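Local coordinates for CRISPR-associated endonuclease Cas12b (Alicyclobacillus acidoterrestris, PDB 5U31), which cuts target DNA as an RNA-guided CRISPR endonuclease, recognising a protospacer adjacent motif and cleaving with its RuvC domain in bacterial defence against mobile genetic elements, at residues Y104-A118 and Q223-Q237. The protein carries 3 engineered substitutions. Sequence-based numbering, arbitrary orientation.
Sequences YELLVPQAIGAKGDA and QQAIERMMSWESWNQ. With nucleotides of chain C.
In the REC1 (Helical-1) domain, the end of helix 93-107 and the loop that leads to helix 118-130 pack along the long helix 216-257 beside the bound DNA, with selenomethionine Met230 lying between Val108, Gln110 and Ala118. The extended Met230 side chain (chi2 178°) carries its methyl CE into the loop, 3.6 Å from Pro109 CD and also close to Leu107 O and Gly116 CA, while its selenium meets Ala118 CB at 3.8 Å. Gln110 bends at chi2 (77°), which brings its amide slantwise over the Met230 side chain, with Gln110 OE1 3.4 Å from Met230 CG. Val108 sets its two methyls on the helix: CG1 rests on the Met229 carbonyl and the Met230 backbone, and CG2 packs on Met229 CG at 3.8 Å. From the last turn of helix 93-107, the hydroxyl of Tyr104 donates a hydrogen bond of 2.6 Å to Glu233 OE2. The carboxylate comes to the ring edge, its plane turned 47° from the ring, and accepts through its anti lone pair. Arg45 of helix 17-45 forms a salt bridge with this same oxygen, bringing helix 17-45 into the junction and probably stabilising the ionised carboxylate. At the opposite end, Ala118 CB packs against Glu227 CG and Ile226 CG2; Glu227 itself is salt-bridged to Arg394. Both segments also grip the DNA strand: Ala118 N donates to OP1 of DT19 of chain C at 2.9 Å, and Ser234 OG to OP1 of DC18 of chain C at 2.7 Å. With Asp117 as N-cap of helix 118-130, the backbone amide of Ala118 meets the DT19 phosphate at a helix N-terminus, a phosphate-binding site that leads directly into the PAM-binding residues 119-123.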
loop_
_atom_site.group_PDB
_atom_site.type_symbol
_atom_site.label_atom_id
_atom_site.label_comp_id
_atom_site.label_asym_id
_atom_site.label_seq_id
_atom_site.Cartn_x
_atom_site.Cartn_y
_atom_site.Cartn_z
ATOM N N TYR A 104 -7.467 0.962 36.214
ATOM C CA TYR A 104 -7.395 1.144 34.770
ATOM C C TYR A 104 -6.035 0.733 34.228
ATOM O O TYR A 104 -5.945 0.106 33.168
ATOM C CB TYR A 104 -7.693 2.591 34.401
ATOM C CG TYR A 104 -7.554 2.836 32.923
ATOM C CD1 TYR A 104 -8.510 2.362 32.035
ATOM C CD2 TYR A 104 -6.464 3.526 32.411
ATOM C CE1 TYR A 104 -8.388 2.574 30.680
ATOM C CE2 TYR A 104 -6.336 3.740 31.054
ATOM C CZ TYR A 104 -7.301 3.261 30.194
ATOM O OH TYR A 104 -7.184 3.471 28.842
ATOM N N GLU A 105 -4.963 1.071 34.944
ATOM C CA GLU A 105 -3.631 0.706 34.484
ATOM C C GLU A 105 -3.373 -0.792 34.600
ATOM O O GLU A 105 -2.444 -1.297 33.963
ATOM C CB GLU A 105 -2.583 1.506 35.255
ATOM C CG GLU A 105 -2.730 3.009 35.071
ATOM C CD GLU A 105 -1.780 3.814 35.942
ATOM O OE1 GLU A 105 -1.001 3.200 36.703
ATOM O OE2 GLU A 105 -1.808 5.063 35.865
ATOM N N LEU A 106 -4.172 -1.512 35.393
ATOM C CA LEU A 106 -4.097 -2.970 35.399
ATOM C C LEU A 106 -4.892 -3.575 34.250
ATOM O O LEU A 106 -4.496 -4.610 33.701
ATOM C CB LEU A 106 -4.608 -3.534 36.728
ATOM C CG LEU A 106 -3.847 -3.202 38.011
ATOM C CD1 LEU A 106 -4.524 -3.839 39.203
ATOM C CD2 LEU A 106 -2.415 -3.659 37.916
ATOM N N LEU A 107 -6.008 -2.947 33.880
ATOM C CA LEU A 107 -6.834 -3.448 32.791
ATOM C C LEU A 107 -6.249 -3.114 31.424
ATOM O O LEU A 107 -6.428 -3.883 30.474
ATOM C CB LEU A 107 -8.252 -2.883 32.911
ATOM C CG LEU A 107 -9.024 -3.274 34.175
ATOM C CD1 LEU A 107 -10.280 -2.438 34.349
ATOM C CD2 LEU A 107 -9.383 -4.744 34.139
ATOM N N VAL A 108 -5.567 -1.981 31.297
ATOM C CA VAL A 108 -4.977 -1.568 30.026
ATOM C C VAL A 108 -3.541 -1.141 30.297
ATOM O O VAL A 108 -3.254 0.063 30.353
ATOM C CB VAL A 108 -5.782 -0.435 29.367
ATOM C CG1 VAL A 108 -5.193 -0.079 28.007
ATOM C CG2 VAL A 108 -7.238 -0.835 29.208
ATOM N N PRO A 109 -2.615 -2.084 30.487
ATOM C CA PRO A 109 -1.241 -1.699 30.842
ATOM C C PRO A 109 -0.574 -0.811 29.812
ATOM O O PRO A 109 0.428 -0.159 30.135
ATOM C CB PRO A 109 -0.524 -3.048 30.975
ATOM C CG PRO A 109 -1.613 -4.010 31.314
ATOM C CD PRO A 109 -2.802 -3.543 30.528
ATOM N N GLN A 110 -1.107 -0.751 28.588
ATOM C CA GLN A 110 -0.578 0.148 27.569
ATOM C C GLN A 110 -0.716 1.616 27.950
ATOM O O GLN A 110 -0.034 2.459 27.360
ATOM C CB GLN A 110 -1.284 -0.093 26.235
ATOM C CG GLN A 110 -0.917 -1.396 25.558
ATOM C CD GLN A 110 -1.600 -2.598 26.176
ATOM O OE1 GLN A 110 -2.163 -2.519 27.264
ATOM N NE2 GLN A 110 -1.553 -3.721 25.478
ATOM N N ALA A 111 -1.586 1.940 28.908
ATOM C CA ALA A 111 -1.764 3.334 29.296
ATOM C C ALA A 111 -0.495 3.906 29.917
ATOM O O ALA A 111 -0.183 5.088 29.725
ATOM C CB ALA A 111 -2.945 3.468 30.257
ATOM N N ILE A 112 0.256 3.087 30.658
ATOM C CA ILE A 112 1.529 3.524 31.220
ATOM C C ILE A 112 2.722 3.023 30.423
ATOM O O ILE A 112 3.866 3.283 30.812
ATOM C CB ILE A 112 1.677 3.088 32.689
ATOM C CG1 ILE A 112 1.664 1.562 32.788
ATOM C CG2 ILE A 112 0.587 3.705 33.525
ATOM C CD1 ILE A 112 1.931 1.038 34.169
ATOM N N GLY A 113 2.497 2.296 29.331
ATOM C CA GLY A 113 3.583 1.837 28.492
ATOM C C GLY A 113 3.960 0.382 28.650
ATOM O O GLY A 113 4.920 -0.061 28.010
ATOM N N ALA A 114 3.236 -0.374 29.470
ATOM C CA ALA A 114 3.511 -1.788 29.669
ATOM C C ALA A 114 2.794 -2.626 28.613
ATOM O O ALA A 114 2.043 -2.117 27.777
ATOM C CB ALA A 114 3.099 -2.217 31.075
ATOM N N LYS A 115 3.037 -3.933 28.647
ATOM C CA LYS A 115 2.396 -4.884 27.751
ATOM C C LYS A 115 1.195 -5.522 28.437
ATOM O O LYS A 115 1.121 -5.587 29.668
ATOM C CB LYS A 115 3.379 -5.967 27.298
ATOM C CG LYS A 115 4.225 -5.567 26.091
ATOM C CD LYS A 115 5.049 -6.732 25.547
ATOM C CE LYS A 115 5.788 -6.338 24.268
ATOM N NZ LYS A 115 6.570 -7.470 23.694
ATOM N N GLY A 116 0.250 -5.987 27.628
ATOM C CA GLY A 116 -0.957 -6.583 28.164
ATOM C C GLY A 116 -1.557 -7.649 27.274
ATOM O O GLY A 116 -1.563 -7.513 26.047
ATOM N N ASP A 117 -2.054 -8.723 27.885
ATOM C CA ASP A 117 -2.742 -9.797 27.177
ATOM C C ASP A 117 -4.242 -9.574 27.348
ATOM O O ASP A 117 -4.792 -9.820 28.425
ATOM C CB ASP A 117 -2.320 -11.163 27.722
ATOM C CG ASP A 117 -2.754 -12.319 26.832
ATOM O OD1 ASP A 117 -1.995 -13.305 26.728
ATOM O OD2 ASP A 117 -3.841 -12.241 26.223
ATOM N N ALA A 118 -4.905 -9.110 26.286
ATOM C CA ALA A 118 -6.344 -8.886 26.356
ATOM C C ALA A 118 -7.103 -10.150 26.748
ATOM O O ALA A 118 -8.134 -10.064 27.425
ATOM C CB ALA A 118 -6.865 -8.350 25.025
ATOM N N GLN A 223 -13.767 -8.887 26.784
ATOM C CA GLN A 223 -12.481 -8.983 26.103
ATOM C C GLN A 223 -12.387 -7.990 24.952
ATOM O O GLN A 223 -11.361 -7.323 24.781
ATOM C CB GLN A 223 -12.241 -10.400 25.589
ATOM C CG GLN A 223 -10.913 -10.531 24.870
ATOM C CD GLN A 223 -10.629 -11.927 24.372
ATOM O OE1 GLN A 223 -11.228 -12.902 24.831
ATOM N NE2 GLN A 223 -9.708 -12.032 23.416
ATOM N N GLN A 224 -13.452 -7.867 24.157
ATOM C CA GLN A 224 -13.407 -6.976 23.006
ATOM C C GLN A 224 -13.335 -5.513 23.417
ATOM O O GLN A 224 -12.923 -4.673 22.608
ATOM C CB GLN A 224 -14.612 -7.228 22.101
ATOM C CG GLN A 224 -14.523 -8.555 21.361
ATOM C CD GLN A 224 -15.540 -8.692 20.248
ATOM O OE1 GLN A 224 -15.446 -8.024 19.219
ATOM N NE2 GLN A 224 -16.517 -9.569 20.444
ATOM N N ALA A 225 -13.712 -5.196 24.656
ATOM C CA ALA A 225 -13.545 -3.843 25.171
ATOM C C ALA A 225 -12.110 -3.598 25.610
ATOM O O ALA A 225 -11.563 -2.512 25.389
ATOM C CB ALA A 225 -14.510 -3.604 26.330
ATOM N N ILE A 226 -11.494 -4.598 26.241
ATOM C CA ILE A 226 -10.085 -4.512 26.598
ATOM C C ILE A 226 -9.230 -4.356 25.346
ATOM O O ILE A 226 -8.307 -3.531 25.303
ATOM C CB ILE A 226 -9.677 -5.751 27.415
ATOM C CG1 ILE A 226 -10.491 -5.838 28.709
ATOM C CG2 ILE A 226 -8.207 -5.712 27.736
ATOM C CD1 ILE A 226 -10.148 -4.776 29.728
ATOM N N GLU A 227 -9.533 -5.133 24.303
ATOM C CA GLU A 227 -8.740 -5.105 23.078
ATOM C C GLU A 227 -8.683 -3.705 22.482
ATOM O O GLU A 227 -7.599 -3.145 22.274
ATOM C CB GLU A 227 -9.321 -6.080 22.062
ATOM C CG GLU A 227 -9.271 -7.507 22.490
ATOM C CD GLU A 227 -10.095 -8.371 21.581
ATOM O OE1 GLU A 227 -10.357 -9.542 21.927
ATOM O OE2 GLU A 227 -10.479 -7.865 20.508
ATOM N N ARG A 228 -9.847 -3.126 22.187
ATOM C CA ARG A 228 -9.868 -1.819 21.547
ATOM C C ARG A 228 -9.270 -0.756 22.450
ATOM O O ARG A 228 -8.718 0.238 21.963
ATOM C CB ARG A 228 -11.298 -1.457 21.151
ATOM C CG ARG A 228 -12.208 -1.188 22.318
ATOM C CD ARG A 228 -13.645 -1.041 21.875
ATOM N NE ARG A 228 -13.835 0.062 20.940
ATOM C CZ ARG A 228 -14.273 -0.079 19.694
ATOM N NH1 ARG A 228 -14.578 -1.281 19.226
ATOM N NH2 ARG A 228 -14.416 0.984 18.917
HETATM N N MSE A 229 -9.345 -0.959 23.760
HETATM C CA MSE A 229 -8.838 0.006 24.718
HETATM C C MSE A 229 -7.320 -0.071 24.824
HETATM O O MSE A 229 -6.652 0.907 25.161
HETATM C CB MSE A 229 -9.473 -0.236 26.080
HETATM C CG MSE A 229 -9.604 1.015 26.899
HETATM SE SE MSE A 229 -10.642 2.347 25.947
HETATM C CE MSE A 229 -10.568 3.745 27.298
HETATM N N MSE A 230 -6.778 -1.243 24.530
HETATM C CA MSE A 230 -5.338 -1.421 24.548
HETATM C C MSE A 230 -4.672 -0.822 23.317
HETATM O O MSE A 230 -3.710 -0.069 23.445
HETATM C CB MSE A 230 -4.994 -2.899 24.667
HETATM C CG MSE A 230 -5.193 -3.442 26.062
HETATM SE SE MSE A 230 -4.812 -5.337 26.162
HETATM C CE MSE A 230 -4.553 -5.522 28.085
ATOM N N SER A 231 -5.174 -1.151 22.123
ATOM C CA SER A 231 -4.537 -0.627 20.917
ATOM C C SER A 231 -4.664 0.884 20.843
ATOM O O SER A 231 -3.756 1.563 20.356
ATOM C CB SER A 231 -5.130 -1.273 19.664
ATOM O OG SER A 231 -6.371 -0.688 19.310
ATOM N N TRP A 232 -5.772 1.432 21.334
ATOM C CA TRP A 232 -5.937 2.876 21.300
ATOM C C TRP A 232 -4.947 3.559 22.234
ATOM O O TRP A 232 -4.294 4.535 21.846
ATOM C CB TRP A 232 -7.375 3.225 21.651
ATOM C CG TRP A 232 -7.635 4.650 21.896
ATOM C CD1 TRP A 232 -7.724 5.646 20.968
ATOM C CD2 TRP A 232 -7.887 5.254 23.163
ATOM N NE1 TRP A 232 -8.002 6.844 21.587
ATOM C CE2 TRP A 232 -8.110 6.627 22.936
ATOM C CE3 TRP A 232 -7.939 4.767 24.471
ATOM C CZ2 TRP A 232 -8.384 7.516 23.968
ATOM C CZ3 TRP A 232 -8.207 5.651 25.492
ATOM C CH2 TRP A 232 -8.424 7.009 25.238
ATOM N N GLU A 233 -4.804 3.047 23.458
ATOM C CA GLU A 233 -3.796 3.591 24.363
ATOM C C GLU A 233 -2.399 3.451 23.777
ATOM O O GLU A 233 -1.546 4.324 23.974
ATOM C CB GLU A 233 -3.870 2.899 25.724
ATOM C CG GLU A 233 -4.944 3.439 26.643
ATOM C CD GLU A 233 -4.537 4.724 27.336
ATOM O OE1 GLU A 233 -3.521 5.331 26.937
ATOM O OE2 GLU A 233 -5.232 5.126 28.290
ATOM N N SER A 234 -2.141 2.352 23.068
ATOM C CA SER A 234 -0.864 2.227 22.378
ATOM C C SER A 234 -0.705 3.330 21.346
ATOM O O SER A 234 0.390 3.880 21.179
ATOM C CB SER A 234 -0.743 0.851 21.727
ATOM O OG SER A 234 -0.396 -0.127 22.691
ATOM N N TRP A 235 -1.794 3.688 20.665
ATOM C CA TRP A 235 -1.734 4.769 19.690
ATOM C C TRP A 235 -1.667 6.137 20.346
ATOM O O TRP A 235 -1.008 7.032 19.810
ATOM C CB TRP A 235 -2.928 4.692 18.743
ATOM C CG TRP A 235 -2.610 3.849 17.572
ATOM C CD1 TRP A 235 -3.039 2.585 17.333
ATOM C CD2 TRP A 235 -1.738 4.190 16.492
ATOM N NE1 TRP A 235 -2.509 2.121 16.156
ATOM C CE2 TRP A 235 -1.704 3.091 15.622
ATOM C CE3 TRP A 235 -0.990 5.327 16.171
ATOM C CZ2 TRP A 235 -0.954 3.089 14.453
ATOM C CZ3 TRP A 235 -0.243 5.323 15.012
ATOM C CH2 TRP A 235 -0.230 4.213 14.166
ATOM N N ASN A 236 -2.334 6.323 21.490
ATOM C CA ASN A 236 -2.162 7.561 22.246
ATOM C C ASN A 236 -0.696 7.792 22.584
ATOM O O ASN A 236 -0.199 8.923 22.506
ATOM C CB ASN A 236 -2.996 7.525 23.525
ATOM C CG ASN A 236 -4.352 8.175 23.360
ATOM O OD1 ASN A 236 -4.497 9.184 22.671
ATOM N ND2 ASN A 236 -5.356 7.600 24.006
ATOM N N GLN A 237 0.014 6.728 22.959
ATOM C CA GLN A 237 1.441 6.849 23.230
ATOM C C GLN A 237 2.227 7.091 21.947
ATOM O O GLN A 237 3.203 7.850 21.944
ATOM C CB GLN A 237 1.939 5.595 23.947
ATOM C CG GLN A 237 3.440 5.543 24.148
ATOM C CD GLN A 237 3.854 4.477 25.137
ATOM O OE1 GLN A 237 3.260 4.345 26.210
ATOM N NE2 GLN A 237 4.874 3.704 24.780
ATOM P P DT C 19 -4.142 -8.951 22.027
ATOM O OP1 DT C 19 -4.314 -9.377 23.427
ATOM O OP2 DT C 19 -2.813 -9.120 21.396
ATOM O "O5'" DT C 19 -5.194 -9.630 21.013
ATOM C "C5'" DT C 19 -6.558 -9.700 21.357
ATOM C "C4'" DT C 19 -7.459 -9.879 20.137
ATOM O "O4'" DT C 19 -7.006 -9.089 19.022
ATOM C "C3'" DT C 19 -7.538 -11.269 19.553
ATOM O "O3'" DT C 19 -8.328 -12.111 20.380
ATOM C "C2'" DT C 19 -8.238 -10.966 18.233
ATOM C "C1'" DT C 19 -7.614 -9.613 17.846
ATOM N N1 DT C 19 -6.586 -9.739 16.781
ATOM C C2 DT C 19 -6.988 -9.861 15.472
ATOM O O2 DT C 19 -8.158 -9.853 15.125
ATOM N N3 DT C 19 -5.964 -9.984 14.572
ATOM C C4 DT C 19 -4.613 -10.002 14.845
ATOM O O4 DT C 19 -3.771 -10.120 13.965
ATOM C C5 DT C 19 -4.260 -9.877 16.236
ATOM C C7 DT C 19 -2.822 -9.885 16.654
ATOM C C6 DT C 19 -5.252 -9.759 17.128
ATOM P P DC C 18 -0.493 -3.451 21.337
ATOM O OP1 DC C 18 0.120 -2.739 22.476
ATOM O OP2 DC C 18 0.284 -4.483 20.613
ATOM O "O5'" DC C 18 -1.822 -4.136 21.881
ATOM C "C5'" DC C 18 -2.276 -5.334 21.300
ATOM C "C4'" DC C 18 -3.776 -5.314 21.147
ATOM O "O4'" DC C 18 -4.134 -4.511 19.996
ATOM C "C3'" DC C 18 -4.393 -6.659 20.847
ATOM O "O3'" DC C 18 -4.548 -7.401 22.021
ATOM C "C2'" DC C 18 -5.723 -6.234 20.258
ATOM C "C1'" DC C 18 -5.274 -5.080 19.369
ATOM N N1 DC C 18 -4.907 -5.520 17.993
ATOM C C2 DC C 18 -5.907 -5.626 17.029
ATOM O O2 DC C 18 -7.072 -5.344 17.342
ATOM N N3 DC C 18 -5.575 -6.029 15.778
ATOM C C4 DC C 18 -4.311 -6.323 15.485
ATOM N N4 DC C 18 -4.036 -6.717 14.240
ATOM C C5 DC C 18 -3.272 -6.228 16.455
ATOM C C6 DC C 18 -3.610 -5.826 17.685
ATOM P P DT C 17 2.809 -0.446 16.781
ATOM O OP1 DT C 17 3.449 0.630 17.575
ATOM O OP2 DT C 17 3.562 -1.665 16.400
ATOM O "O5'" DT C 17 1.507 -0.968 17.547
ATOM C "C5'" DT C 17 0.477 -0.064 17.904
ATOM C "C4'" DT C 17 -0.726 -0.822 18.436
ATOM O "O4'" DT C 17 -1.683 -1.038 17.365
ATOM C "C3'" DT C 17 -0.411 -2.208 19.016
ATOM O "O3'" DT C 17 -1.036 -2.360 20.284
ATOM C "C2'" DT C 17 -1.000 -3.169 17.982
ATOM C "C1'" DT C 17 -2.163 -2.356 17.446
ATOM N N1 DT C 17 -2.630 -2.782 16.094
ATOM C C2 DT C 17 -3.944 -2.577 15.751
ATOM O O2 DT C 17 -4.753 -2.057 16.498
ATOM N N3 DT C 17 -4.281 -2.999 14.494
ATOM C C4 DT C 17 -3.452 -3.596 13.564
ATOM O O4 DT C 17 -3.849 -3.941 12.457
ATOM C C5 DT C 17 -2.085 -3.786 13.989
ATOM C C7 DT C 17 -1.093 -4.421 13.064
ATOM C C6 DT C 17 -1.743 -3.374 15.218
#